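Local atomic coordinates of malic enzyme (Entamoeba histolytica, PDB entry 3NV9), a protein that probably catalyses the oxidative decarboxylation of malate to pyruvate and carbon dioxide, with NADP or NAD as electron acceptor. Residues N381-A385 against Q424-V430. Numbering follows the deposited sequence.
Sequences NMAIA and QAIKDGV
With CG anti to the carbonyl carbon in both residues (chi1 -71° in Asn381, -69° in Asp428), amide and carboxylate reach toward each other from two helices until Asn381 ND2 lies 2.9 Å from Asp428 OD1. The hydrogen bond is nearly straight and stays in the amide plane, yet it meets the oxygen from above the carboxylate plane. A bend at chi2 (67°) turns the Gln424 amide toward the next turn of its own helix, where its NE2 gives a second bond to Asp428 OD1, 3.2 Å long, from the opposite face. The other oxygen, OD2, is taken by the hydroxyl of Thr379, which also accepts from the backbone N of Met382 and so ties the start of helix 380-396 to the same carboxylate. Gln424 CG, set by chi1, lies 3.6 Å from Asn381 O, while CB of Ala385 abuts Gln424 CB. A water donates to Asn381 O and, weakly, to Gln424 OE1. Beside this polar cluster Met382, extended at chi2, brings SD to 3.7 Å from Ala425 CB and 3.8 Å from Val430 CG2, and the bend at chi3 turns CE onto Ala425 CB as well; Ala375 touches both Met382 and Ala425. Val430 can join because a Schellman motif at Gly429 ends helix 413-428 and turns the chain back. Two helices thus pack nearly antiparallel, the axes of 381-385 and 424-428 9.4 Å apart; 381-385 lies in the NAD-binding family region, and helices 193-213 and 229-240 touch other sides of 380-396. Three neutral donors, two amides and a hydroxyl, share one carboxylate, which would probably spread its charge and favour the ionised form without a salt bridge between the segments.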
loop_
_atom_site.group_PDB
_atom_site.type_symbol
_atom_site.label_atom_id
_atom_site.label_comp_id
_atom_site.label_asym_id
_atom_site.label_seq_id
_atom_site.Cartn_x
_atom_site.Cartn_y
_atom_site.Cartn_z
ATOM N N ASN A 381 -14.895 23.772 -6.840
ATOM C CA ASN A 381 -15.817 23.557 -7.945
ATOM C C ASN A 381 -16.022 22.069 -8.240
ATOM O O ASN A 381 -17.138 21.615 -8.457
ATOM C CB ASN A 381 -15.337 24.320 -9.162
ATOM C CG ASN A 381 -15.514 25.830 -8.997
ATOM O OD1 ASN A 381 -16.181 26.287 -8.072
ATOM N ND2 ASN A 381 -14.923 26.610 -9.906
ATOM N N MET A 382 -14.917 21.336 -8.208
ATOM C CA MET A 382 -14.917 19.927 -8.498
ATOM C C MET A 382 -15.735 19.211 -7.426
ATOM O O MET A 382 -16.590 18.384 -7.761
ATOM C CB MET A 382 -13.491 19.416 -8.519
ATOM C CG MET A 382 -12.799 19.692 -9.826
ATOM S SD MET A 382 -11.028 19.473 -9.606
ATOM C CE MET A 382 -10.906 17.646 -9.518
ATOM N N ALA A 383 -15.502 19.561 -6.147
ATOM C CA ALA A 383 -16.319 19.026 -5.059
ATOM C C ALA A 383 -17.793 19.273 -5.272
ATOM O O ALA A 383 -18.610 18.432 -4.940
ATOM C CB ALA A 383 -15.911 19.604 -3.734
ATOM N N ILE A 384 -18.120 20.458 -5.779
ATOM C CA ILE A 384 -19.531 20.859 -5.981
ATOM C C ILE A 384 -20.143 20.096 -7.173
ATOM O O ILE A 384 -21.269 19.677 -7.139
ATOM C CB ILE A 384 -19.671 22.393 -6.126
ATOM C CG1 ILE A 384 -19.475 23.078 -4.745
ATOM C CG2 ILE A 384 -21.033 22.766 -6.752
ATOM C CD1 ILE A 384 -19.239 24.597 -4.768
ATOM N N ALA A 385 -19.367 19.873 -8.210
ATOM C CA ALA A 385 -19.868 19.099 -9.338
ATOM C C ALA A 385 -20.288 17.680 -8.831
ATOM O O ALA A 385 -21.334 17.165 -9.207
ATOM C CB ALA A 385 -18.748 19.010 -10.411
ATOM N N GLN A 424 -15.406 19.427 -14.887
ATOM C CA GLN A 424 -15.159 20.533 -13.976
ATOM C C GLN A 424 -13.661 20.762 -13.780
ATOM O O GLN A 424 -13.223 21.901 -13.832
ATOM C CB GLN A 424 -15.898 20.359 -12.647
ATOM C CG GLN A 424 -15.986 21.637 -11.849
ATOM C CD GLN A 424 -16.872 22.720 -12.520
ATOM O OE1 GLN A 424 -18.092 22.582 -12.656
ATOM N NE2 GLN A 424 -16.241 23.803 -12.908
ATOM N N ALA A 425 -12.861 19.695 -13.633
ATOM C CA ALA A 425 -11.387 19.911 -13.460
ATOM C C ALA A 425 -10.818 20.604 -14.706
ATOM O O ALA A 425 -10.121 21.607 -14.602
ATOM C CB ALA A 425 -10.643 18.606 -13.141
ATOM N N ILE A 426 -11.138 20.066 -15.890
ATOM C CA ILE A 426 -10.833 20.761 -17.164
ATOM C C ILE A 426 -11.336 22.215 -17.181
ATOM O O ILE A 426 -10.571 23.125 -17.494
ATOM C CB ILE A 426 -11.398 19.995 -18.398
ATOM C CG1 ILE A 426 -10.794 18.581 -18.436
ATOM C CG2 ILE A 426 -11.142 20.813 -19.711
ATOM C CD1 ILE A 426 -11.411 17.693 -19.448
ATOM N N LYS A 427 -12.602 22.443 -16.834
ATOM C CA LYS A 427 -13.091 23.806 -16.798
ATOM C C LYS A 427 -12.343 24.724 -15.779
ATOM O O LYS A 427 -12.152 25.925 -16.027
ATOM C CB LYS A 427 -14.584 23.825 -16.553
ATOM C CG LYS A 427 -15.149 25.225 -16.345
ATOM C CD LYS A 427 -16.659 25.206 -15.999
ATOM C CE LYS A 427 -17.065 26.546 -15.388
ATOM N NZ LYS A 427 -18.476 26.866 -15.760
ATOM N N ASP A 428 -11.958 24.174 -14.628
ATOM C CA ASP A 428 -11.214 24.925 -13.638
ATOM C C ASP A 428 -9.735 25.183 -14.066
ATOM O O ASP A 428 -9.058 26.053 -13.495
ATOM C CB ASP A 428 -11.284 24.202 -12.298
ATOM C CG ASP A 428 -12.682 24.232 -11.671
ATOM O OD1 ASP A 428 -13.522 25.146 -11.969
ATOM O OD2 ASP A 428 -12.948 23.332 -10.840
ATOM N N GLY A 429 -9.242 24.429 -15.046
ATOM C CA GLY A 429 -7.880 24.589 -15.529
ATOM C C GLY A 429 -6.832 23.822 -14.736
ATOM O O GLY A 429 -5.593 24.026 -14.923
ATOM N N VAL A 430 -7.315 22.906 -13.884
ATOM C CA VAL A 430 -6.419 22.059 -13.113
ATOM C C VAL A 430 -6.120 20.685 -13.739
ATOM O O VAL A 430 -5.220 19.971 -13.265
ATOM C CB VAL A 430 -6.870 21.973 -11.663
ATOM C CG1 VAL A 430 -7.023 23.389 -11.132
ATOM C CG2 VAL A 430 -8.208 21.175 -11.527
HETATM O O HOH W 1 -19.256 23.158 -9.777
#